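Local coordinates for N-(5'-phosphoribosyl)anthranilate isomerase (PDB 4WUI), which probably catalyses the isomerisation of N-(5-phospho-beta-D-ribosyl)anthranilate to 1-(2-carboxyphenylamino)-1-deoxy-D-ribulose 5-phosphate, a step of tryptophan biosynthesis, at residues M4-C9 with A194-A199; L125-P130 with A141-R146; G135-F140 with V163-T168; G156-D161 with W173-S178. All coordinates share one frame; numbering follows the deposited sequence. Where two conformers were deposited one is given.

Contact 1: residues M4-C9 with A194-A199; sequences MYIKVC and AAFVQA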
# COMPACT_ATOMS: atom_id res chain seq x y z
N MET A 4 0.17 -2.98 13.87
CA MET A 4 -0.39 -3.43 12.59
C MET A 4 -0.47 -2.23 11.68
O MET A 4 -1.37 -1.43 11.85
CB MET A 4 -1.82 -3.94 12.80
CG MET A 4 -2.69 -4.09 11.52
SD MET A 4 -1.97 -5.19 10.38
CE MET A 4 -1.66 -6.58 11.53
N TYR A 5 0.47 -2.06 10.77
CA TYR A 5 0.50 -0.87 9.92
C TYR A 5 -0.61 -0.94 8.87
O TYR A 5 -0.76 -1.97 8.23
CB TYR A 5 1.86 -0.80 9.27
CG TYR A 5 2.23 0.47 8.54
CD1 TYR A 5 2.97 1.47 9.15
CD2 TYR A 5 1.90 0.67 7.23
CE1 TYR A 5 3.42 2.58 8.48
CE2 TYR A 5 2.32 1.80 6.53
CZ TYR A 5 3.10 2.74 7.16
OH TYR A 5 3.57 3.78 6.41
N ILE A 6 -1.37 0.14 8.71
CA ILE A 6 -2.48 0.17 7.75
C ILE A 6 -2.25 1.27 6.72
O ILE A 6 -2.19 2.45 7.07
CB ILE A 6 -3.83 0.40 8.43
CG1 ILE A 6 -4.14 -0.75 9.40
CG2 ILE A 6 -4.92 0.55 7.39
CD1 ILE A 6 -5.39 -0.53 10.28
N LYS A 7 -2.14 0.85 5.46
CA LYS A 7 -2.07 1.77 4.33
C LYS A 7 -3.33 1.68 3.50
O LYS A 7 -3.75 0.59 3.13
CB LYS A 7 -0.87 1.44 3.44
CG LYS A 7 -0.80 2.34 2.20
CD LYS A 7 0.57 2.32 1.58
CE LYS A 7 0.59 2.78 0.16
NZ LYS A 7 0.34 1.66 -0.78
N VAL A 8 -3.90 2.84 3.19
CA VAL A 8 -4.95 2.94 2.18
C VAL A 8 -4.30 3.53 0.94
O VAL A 8 -3.67 4.59 1.00
CB VAL A 8 -6.12 3.80 2.65
CG1 VAL A 8 -7.22 3.72 1.62
CG2 VAL A 8 -6.60 3.34 4.04
N CYS A 9 -4.42 2.81 -0.17
CA CYS A 9 -3.73 3.17 -1.39
C CYS A 9 -4.68 3.72 -2.43
O CYS A 9 -5.83 3.34 -2.49
CB CYS A 9 -2.98 1.97 -1.96
SG CYS A 9 -1.68 2.48 -3.12
N ALA A 194 -13.55 3.50 7.19
CA ALA A 194 -13.79 3.38 8.61
C ALA A 194 -14.02 1.93 9.01
O ALA A 194 -13.49 1.43 10.02
CB ALA A 194 -14.97 4.25 9.04
N ALA A 195 -14.83 1.23 8.23
CA ALA A 195 -15.15 -0.18 8.52
C ALA A 195 -13.90 -1.06 8.43
O ALA A 195 -13.71 -1.97 9.25
CB ALA A 195 -16.21 -0.68 7.56
N PHE A 196 -13.08 -0.82 7.42
CA PHE A 196 -11.86 -1.58 7.24
C PHE A 196 -10.96 -1.46 8.46
O PHE A 196 -10.44 -2.45 8.98
CB PHE A 196 -11.11 -1.09 6.00
CG PHE A 196 -9.90 -1.89 5.67
CD1 PHE A 196 -10.00 -3.04 4.90
CD2 PHE A 196 -8.65 -1.56 6.18
CE1 PHE A 196 -8.90 -3.80 4.60
CE2 PHE A 196 -7.54 -2.34 5.87
CZ PHE A 196 -7.68 -3.45 5.08
N VAL A 197 -10.74 -0.23 8.91
CA VAL A 197 -9.87 0.01 10.03
C VAL A 197 -10.46 -0.62 11.31
O VAL A 197 -9.73 -1.21 12.12
CB VAL A 197 -9.55 1.49 10.17
CG1 VAL A 197 -8.78 1.76 11.43
CG2 VAL A 197 -8.78 1.98 8.94
N GLN A 198 -11.77 -0.48 11.51
CA GLN A 198 -12.40 -1.08 12.67
C GLN A 198 -12.19 -2.59 12.67
O GLN A 198 -11.83 -3.18 13.68
CB GLN A 198 -13.89 -0.77 12.69
CG GLN A 198 -14.60 -1.39 13.87
CD GLN A 198 -16.05 -0.99 13.91
OE1 GLN A 198 -16.36 0.20 13.94
NE2 GLN A 198 -16.94 -1.95 13.93
N ALA A 199 -12.43 -3.23 11.55
CA ALA A 199 -12.27 -4.68 11.44
C ALA A 199 -10.82 -5.09 11.70
O ALA A 199 -10.55 -6.07 12.42
CB ALA A 199 -12.73 -5.17 10.08

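Contact 2: residues L125-P130 with A141-R146; sequences LLLDAP and AALAHR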
# COMPACT_ATOMS: atom_id res chain seq x y z
N LEU A 125 8.65 -4.50 1.95
CA LEU A 125 8.14 -5.26 0.83
C LEU A 125 6.60 -5.36 0.91
O LEU A 125 6.07 -5.71 1.96
CB LEU A 125 8.73 -6.66 0.90
CG LEU A 125 8.44 -7.66 -0.18
CD1 LEU A 125 8.92 -7.18 -1.51
CD2 LEU A 125 9.13 -8.97 0.17
N LEU A 126 5.92 -5.03 -0.18
CA LEU A 126 4.48 -5.19 -0.26
C LEU A 126 4.26 -6.45 -1.10
O LEU A 126 4.73 -6.53 -2.25
CB LEU A 126 3.86 -3.93 -0.83
CG LEU A 126 2.35 -3.96 -0.92
CD1 LEU A 126 1.84 -2.54 -0.91
CD2 LEU A 126 1.92 -4.64 -2.20
N LEU A 127 3.58 -7.44 -0.51
CA LEU A 127 3.33 -8.72 -1.15
C LEU A 127 1.86 -8.85 -1.46
O LEU A 127 1.03 -8.88 -0.54
CB LEU A 127 3.77 -9.85 -0.22
CG LEU A 127 3.63 -11.26 -0.75
CD1 LEU A 127 4.42 -11.42 -2.03
CD2 LEU A 127 4.10 -12.24 0.35
N ASP A 128 1.54 -8.96 -2.74
CA ASP A 128 0.13 -9.04 -3.18
C ASP A 128 -0.21 -10.47 -3.52
O ASP A 128 0.44 -11.13 -4.37
CB ASP A 128 -0.10 -8.14 -4.38
CG ASP A 128 -1.58 -7.96 -4.74
OD1 ASP A 128 -2.41 -7.83 -3.83
OD2 ASP A 128 -1.90 -7.89 -5.94
N ALA A 129 -1.26 -10.95 -2.86
CA ALA A 129 -1.74 -12.32 -2.96
C ALA A 129 -3.22 -12.24 -3.35
O ALA A 129 -4.10 -12.55 -2.56
CB ALA A 129 -1.60 -13.01 -1.63
N PRO A 130 -3.51 -11.77 -4.56
CA PRO A 130 -4.88 -11.46 -4.99
C PRO A 130 -5.88 -12.61 -4.95
O PRO A 130 -7.08 -12.31 -4.85
CB PRO A 130 -4.68 -10.96 -6.43
CG PRO A 130 -3.41 -11.50 -6.85
CD PRO A 130 -2.55 -11.47 -5.64
N ALA A 141 -3.02 -20.56 3.64
CA ALA A 141 -2.01 -21.44 3.08
C ALA A 141 -1.23 -20.79 1.96
O ALA A 141 -0.11 -21.22 1.67
CB ALA A 141 -2.60 -22.71 2.60
N ALA A 142 -1.81 -19.79 1.30
CA ALA A 142 -1.13 -19.12 0.19
C ALA A 142 0.04 -18.25 0.66
O ALA A 142 0.88 -17.84 -0.17
CB ALA A 142 -2.12 -18.28 -0.59
N LEU A 143 0.08 -17.91 1.95
CA LEU A 143 1.14 -17.07 2.51
C LEU A 143 2.03 -18.05 3.31
O LEU A 143 2.88 -18.70 2.72
CB LEU A 143 0.57 -15.90 3.33
CG LEU A 143 0.09 -14.63 2.58
CD1 LEU A 143 1.20 -13.95 1.84
CD2 LEU A 143 -1.06 -14.93 1.68
N ALA A 144 1.77 -18.19 4.62
CA ALA A 144 2.32 -19.29 5.42
C ALA A 144 3.85 -19.24 5.40
O ALA A 144 4.41 -18.23 5.82
CB ALA A 144 1.69 -20.62 4.98
N HIS A 145 4.52 -20.29 4.92
CA HIS A 145 5.98 -20.29 4.91
C HIS A 145 6.60 -19.18 4.08
O HIS A 145 7.78 -18.90 4.22
CB HIS A 145 6.55 -21.65 4.49
CG HIS A 145 6.35 -22.00 3.05
ND1 HIS A 145 5.24 -22.68 2.60
CD2 HIS A 145 7.11 -21.74 1.96
CE1 HIS A 145 5.32 -22.82 1.28
NE2 HIS A 145 6.45 -22.27 0.88
N ARG A 146 5.81 -18.56 3.20
CA ARG A 146 6.30 -17.49 2.34
C ARG A 146 6.30 -16.12 3.03
O ARG A 146 6.82 -15.15 2.46
CB ARG A 146 5.44 -17.38 1.10
CG ARG A 146 5.35 -18.65 0.31
CD ARG A 146 4.27 -18.53 -0.74
NE ARG A 146 3.95 -19.81 -1.36
CZ ARG A 146 3.17 -20.75 -0.81
NH1 ARG A 146 2.59 -20.57 0.38
NH2 ARG A 146 2.93 -21.88 -1.48

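Contact 3: residues G135-F140 with V163-T168; sequences GHTWDF and VADAIT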
# COMPACT_ATOMS: atom_id res chain seq x y z
N GLY A 135 -12.26 -17.30 -1.87
CA GLY A 135 -13.26 -18.17 -1.26
C GLY A 135 -13.93 -17.54 -0.05
O GLY A 135 -13.72 -16.36 0.24
N HIS A 136 -14.71 -18.34 0.67
CA HIS A 136 -15.51 -17.86 1.80
C HIS A 136 -14.63 -17.42 2.96
O HIS A 136 -15.00 -16.52 3.74
CB HIS A 136 -16.47 -18.95 2.29
CG HIS A 136 -17.67 -19.14 1.42
ND1 HIS A 136 -17.95 -18.33 0.35
CD2 HIS A 136 -18.67 -20.05 1.49
CE1 HIS A 136 -19.07 -18.74 -0.23
NE2 HIS A 136 -19.53 -19.78 0.45
N THR A 137 -13.49 -18.09 3.11
CA THR A 137 -12.55 -17.75 4.15
C THR A 137 -11.15 -17.55 3.55
O THR A 137 -10.85 -18.08 2.48
CB THR A 137 -12.53 -18.83 5.29
OG1 THR A 137 -12.06 -20.09 4.78
CG2 THR A 137 -13.93 -19.03 5.90
N TRP A 138 -10.32 -16.78 4.25
CA TRP A 138 -9.02 -16.35 3.76
C TRP A 138 -8.08 -17.54 3.61
O TRP A 138 -7.90 -18.31 4.57
CB TRP A 138 -8.42 -15.34 4.73
CG TRP A 138 -7.08 -14.84 4.34
CD1 TRP A 138 -5.87 -15.22 4.90
CD2 TRP A 138 -6.77 -13.90 3.32
NE1 TRP A 138 -4.85 -14.56 4.29
CE2 TRP A 138 -5.36 -13.73 3.32
CE3 TRP A 138 -7.53 -13.14 2.42
CZ2 TRP A 138 -4.72 -12.85 2.44
CZ3 TRP A 138 -6.89 -12.26 1.56
CH2 TRP A 138 -5.51 -12.13 1.57
N ASP A 139 -7.43 -17.69 2.45
CA ASP A 139 -6.59 -18.84 2.20
C ASP A 139 -5.20 -18.59 2.78
O ASP A 139 -4.26 -18.24 2.06
CB ASP A 139 -6.51 -19.17 0.72
CG ASP A 139 -5.75 -20.46 0.47
OD1 ASP A 139 -5.32 -21.14 1.43
OD2 ASP A 139 -5.62 -20.79 -0.71
N PHE A 140 -5.06 -18.80 4.08
CA PHE A 140 -3.80 -18.50 4.73
C PHE A 140 -2.68 -19.43 4.26
O PHE A 140 -1.50 -19.10 4.42
CB PHE A 140 -3.89 -18.41 6.25
CG PHE A 140 -4.33 -19.67 6.97
CD1 PHE A 140 -3.38 -20.61 7.41
CD2 PHE A 140 -5.66 -19.84 7.33
CE1 PHE A 140 -3.79 -21.69 8.17
CE2 PHE A 140 -6.06 -20.93 8.10
CZ PHE A 140 -5.13 -21.86 8.51
N VAL A 163 -10.80 -8.74 6.14
CA VAL A 163 -9.53 -8.33 6.70
C VAL A 163 -9.30 -8.91 8.09
O VAL A 163 -8.16 -9.22 8.43
CB VAL A 163 -9.33 -6.80 6.68
CG1 VAL A 163 -10.31 -6.08 7.59
CG2 VAL A 163 -7.90 -6.45 7.01
N ALA A 164 -10.35 -9.04 8.92
CA ALA A 164 -10.12 -9.62 10.24
C ALA A 164 -9.59 -11.06 10.11
O ALA A 164 -8.67 -11.47 10.81
CB ALA A 164 -11.38 -9.58 11.10
N ASP A 165 -10.20 -11.83 9.22
CA ASP A 165 -9.79 -13.20 8.93
C ASP A 165 -8.33 -13.20 8.44
O ASP A 165 -7.49 -13.93 8.98
CB ASP A 165 -10.76 -13.75 7.88
CG ASP A 165 -10.61 -15.24 7.59
OD1 ASP A 165 -9.84 -15.97 8.25
OD2 ASP A 165 -11.34 -15.68 6.66
N ALA A 166 -8.02 -12.36 7.45
CA ALA A 166 -6.68 -12.30 6.91
C ALA A 166 -5.64 -11.97 7.98
O ALA A 166 -4.59 -12.61 8.07
CB ALA A 166 -6.58 -11.26 5.78
N ILE A 167 -5.91 -10.96 8.81
CA ILE A 167 -4.95 -10.56 9.84
C ILE A 167 -4.83 -11.64 10.90
O ILE A 167 -3.74 -11.93 11.38
CB ILE A 167 -5.33 -9.20 10.45
CG1 ILE A 167 -5.05 -8.09 9.41
CG2 ILE A 167 -4.55 -8.93 11.76
CD1 ILE A 167 -5.55 -6.74 9.84
N THR A 168 -5.94 -12.22 11.32
CA THR A 168 -5.90 -13.24 12.37
C THR A 168 -5.07 -14.44 11.95
O THR A 168 -4.27 -14.97 12.72
CB THR A 168 -7.34 -13.67 12.73
OG1 THR A 168 -8.07 -12.57 13.28
CG2 THR A 168 -7.35 -14.78 13.75

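Contact 4: residues G156-D161 with W173-S178; sequences GGLTPD and WGVDVS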
# COMPACT_ATOMS: atom_id res chain seq x y z
N GLY A 156 -4.11 -8.05 -1.22
CA GLY A 156 -4.69 -9.06 -2.08
C GLY A 156 -6.19 -9.01 -2.01
O GLY A 156 -6.84 -9.93 -1.48
N GLY A 157 -6.79 -7.95 -2.54
CA GLY A 157 -8.21 -7.87 -2.49
C GLY A 157 -8.75 -7.82 -1.07
O GLY A 157 -9.82 -8.33 -0.78
N LEU A 158 -8.02 -7.18 -0.16
CA LEU A 158 -8.53 -7.02 1.20
C LEU A 158 -9.74 -6.11 1.18
O LEU A 158 -9.81 -5.11 0.46
CB LEU A 158 -7.45 -6.48 2.12
CG LEU A 158 -6.23 -7.40 2.32
CD1 LEU A 158 -5.21 -6.70 3.21
CD2 LEU A 158 -6.64 -8.74 2.94
N THR A 159 -10.70 -6.43 2.05
CA THR A 159 -11.94 -5.70 2.20
C THR A 159 -12.31 -5.64 3.68
O THR A 159 -11.78 -6.42 4.47
CB THR A 159 -13.09 -6.38 1.45
OG1 THR A 159 -13.37 -7.61 2.13
CG2 THR A 159 -12.77 -6.63 -0.01
N PRO A 160 -13.29 -4.81 4.05
CA PRO A 160 -13.77 -4.88 5.44
C PRO A 160 -14.31 -6.27 5.77
O PRO A 160 -14.31 -6.64 6.94
CB PRO A 160 -14.87 -3.80 5.51
CG PRO A 160 -14.47 -2.84 4.43
CD PRO A 160 -13.90 -3.69 3.32
N ASP A 161 -14.80 -7.02 4.77
CA ASP A 161 -15.38 -8.33 5.00
C ASP A 161 -14.36 -9.43 5.25
O ASP A 161 -14.71 -10.41 5.92
CB ASP A 161 -16.26 -8.74 3.82
CG ASP A 161 -17.56 -8.00 3.77
OD1 ASP A 161 -18.08 -7.59 4.82
OD2 ASP A 161 -18.12 -7.83 2.65
N TRP A 173 2.84 -7.96 9.09
CA TRP A 173 3.38 -6.78 9.72
C TRP A 173 2.47 -5.56 9.50
O TRP A 173 2.37 -4.68 10.36
CB TRP A 173 4.81 -6.57 9.18
CG TRP A 173 5.65 -5.54 9.82
CD1 TRP A 173 6.58 -5.77 10.79
CD2 TRP A 173 5.72 -4.13 9.53
NE1 TRP A 173 7.22 -4.62 11.11
CE2 TRP A 173 6.72 -3.59 10.36
CE3 TRP A 173 5.07 -3.29 8.61
CZ2 TRP A 173 7.08 -2.24 10.31
CZ3 TRP A 173 5.42 -1.95 8.59
CH2 TRP A 173 6.40 -1.45 9.42
N GLY A 174 1.79 -5.52 8.35
CA GLY A 174 0.80 -4.51 8.06
C GLY A 174 -0.02 -4.95 6.86
O GLY A 174 0.22 -6.03 6.28
N VAL A 175 -0.98 -4.10 6.47
CA VAL A 175 -1.87 -4.39 5.35
C VAL A 175 -1.97 -3.16 4.45
O VAL A 175 -1.80 -2.02 4.90
CB VAL A 175 -3.29 -4.83 5.82
CG1 VAL A 175 -3.23 -6.17 6.52
CG2 VAL A 175 -3.93 -3.76 6.70
N ASP A 176 -2.29 -3.43 3.19
CA ASP A 176 -2.53 -2.42 2.16
C ASP A 176 -3.87 -2.71 1.53
O ASP A 176 -4.15 -3.86 1.18
CB ASP A 176 -1.42 -2.52 1.11
CG ASP A 176 -1.39 -1.36 0.12
OD1 ASP A 176 -1.04 -0.25 0.54
OD2 ASP A 176 -1.67 -1.56 -1.07
N VAL A 177 -4.69 -1.67 1.36
CA VAL A 177 -6.04 -1.82 0.80
C VAL A 177 -6.29 -0.71 -0.20
O VAL A 177 -5.87 0.41 -0.01
CB VAL A 177 -7.10 -1.80 1.96
CG1 VAL A 177 -7.14 -0.50 2.71
CG2 VAL A 177 -8.50 -2.20 1.48
N SER A 178 -7.04 -1.03 -1.25
CA SER A 178 -7.40 -0.07 -2.28
C SER A 178 -8.80 -0.37 -2.81
O SER A 178 -9.75 0.30 -2.43
CB SER A 178 -6.37 -0.01 -3.39
OG SER A 178 -6.82 0.96 -4.35
O HOH W 1 -5.52 -5.54 -0.62
O HOH W 2 -8.41 -3.62 -1.43

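Contact 1: residues M4-C9 with A194-A199
Ile6, Val197 and Phe196 meet where the first strand of the (beta/alpha)8 barrel, 5-8, lies under the last helix, 190-204, so this contact joins the two ends of the chain as the barrel closes. Ile6 contributes the most surface and points outward from the strand, toward the helix, with each of its two branches taking a different partner. The short branch runs to the aromatic side chain: CG2 of Ile6 sits 4.2 Å from CE2 of Phe196, at the rim of the ring and near its plane instead of over a face, and the two side chains pass alongside, running opposite ways. Phe196 holds its CG anti to the backbone N (chi1 -175°), which sends the ring down from the helix toward the barrel wall, where it also packs on Val175 and Val177 of the neighbouring strand. One helix residue further on, Val197 is approached by the long branch of Ile6. Everything here is hydrocarbon, and both touches are loose van der Waals contacts in the layer between the strands and helix 190-204. The extended chi2 of Ile6 (172°) carries its CD1 out to 4.2 Å from CG1 of Val197.

Contact 2: residues L125-P130 with A141-R146
Leu127 and Ala129 face Leu143 on the outer side of the (beta/alpha)8 barrel, where the loop after strand 124-128 folds back against its own strand before the chain enters strand 152-155. In this interval the segment 141-146 has only short 3-10 turns, and they cover the strand at the place where a barrel of this kind commonly has a full helix.

The contact between the segments is wholly apolar and depends on one side chain. Leu143 divides its two methyls between two partners. Its CD1 meets CD2 of Leu127 tip to tip at 3.7 Å, in the conformer given for Leu127, while its CD2 lies 3.9 Å from CB of Ala129, just beyond the end of the strand. Leu127 puts CG anti to its own nitrogen (chi1 -178°), which turns its branch toward Leu143. Leu109 touches both leucines, and Trp152 and Leu154 of strand 152-155 touch Leu127 and Leu143 in turn.

The polar interactions stay inside 141-146 and fix the shape of the turn that presents Leu143. The backbone N of Arg146 bonds to the carbonyl O of Leu143, and the guanidinium of the same arginine folds back to that oxygen from the opposite face of the carbonyl plane. A weak bond from NH1 also reaches O of Ala141. The stronger side-chain bond, from Arg146 NH1 to Leu143 O, is 3.0 Å long with an angle of 150° at the hydrogen, and the oxygen lies close to the guanidinium plane.

Contact 3: residues G135-F140 with V163-T168
In the outer layer of the (beta/alpha)8 barrel, Trp138, from the irregular loop between strands 124-128 and 152-155, lays its indole against Ala166 of helix 163-170 while its backbone is tied to Asp165.

Ala166 lies over one face of the indole. Its CB stands 3.6 Å from CD2 of Trp138, and its CA makes a CH-pi contact with the five-membered ring, 3.7 Å from the centroid and 13° off the ring normal. The small alanine lets the flat ring come right down onto the helix. With CG of Trp138 anti to the backbone N (chi1 179°), the indole extends from the loop across the helix flank, and its NE1 bonds to OG1 of Thr170 at the far end of that helix.

Asp165 supplies the polar half. In the conformer described, its OD2 accepts the backbone N-H of Trp138 at 2.8 Å in a nearly straight bond of 168°, although the donor approaches from above the carboxylate plane; a second conformer of Asp165 makes this bond less certain. The same oxygen is 3.5 Å from CA of Thr137, and CB of Trp138 packs beside the carboxylate. The indole is held by face packing and a bond at NE1, its main chain less surely by Asp165. A serine in place of Trp138 would probably leave CA and CB of Ala166 without the indole that covers them and the Thr170 hydroxyl without its partner. This is loop-on-helix packing on the outside of a TIM barrel, the loop before strand 152-155 lying against helix 163-170.

Contact 4: residues G156-D161 with W173-S178
Leu158 packs against Val175 and Val177 where the loop following strand 152-155 passes over strand 174-177, its neighbour in the (beta/alpha)8 barrel. The apolar part rests on Leu158, whose CD1 lies 3.7 Å from CB of Val175, the leucine side chain standing roughly perpendicular to the valine. That same methyl is 3.6 Å from the carbonyl O of Asp176. Further along, CG2 of Val177 comes up to the loop backbone, 3.4 Å from O of Leu158; it lies anti to the nitrogen of Val177. Phe196 of helix 190-204 also touches Leu158.

Water makes the polar links between the two segments. One molecule accepts from the N atoms of Gly156 and Leu158 and donates to O of Asp176 at 2.8 Å. A second receives the N-H of Ser178 and donates to Leu158 O, also at 2.8 Å, so this carbonyl has a polar partner as well as the valine methyl beside it.

The charged end of Asp176 turns elsewhere: its OD1 forms a salt bridge with Lys7, and its side chain is about 3 Å from a bound citrate, which also accepts a hydrogen bond from N of Gly157. Citrate probably came from the crystallisation liquor, yet its position probably marks a pocket at the C-terminal ends of the strands. Taken together, the chemistry implies a loop seated by a leucine, with two waters serving backbone groups that do not bond directly.

How the contacts relate
Contacts 1, 2 and 4 are buried, whereas contact 3 is only partly so and lies farthest from the centre of the chain. Contacts 1 and 4 use neighbouring strands, 5-8 and 174-177, and are joined by a probable hydrogen bond between Tyr5 O and Val175 N and by SD of Met4 packing on Gly174. Contacts 2 and 3 draw on the same loop, before strand 152-155, and touch only lightly through Leu143 and Trp138. Leu158 joins contact 4 to contact 3, meeting both Trp138 and Ala166. The chemistry follows position: contacts 1 and 2 join their segments by hydrocarbon alone, contact 4 adds water bridges, and contact 3 has a direct hydrogen bond to a carboxylate.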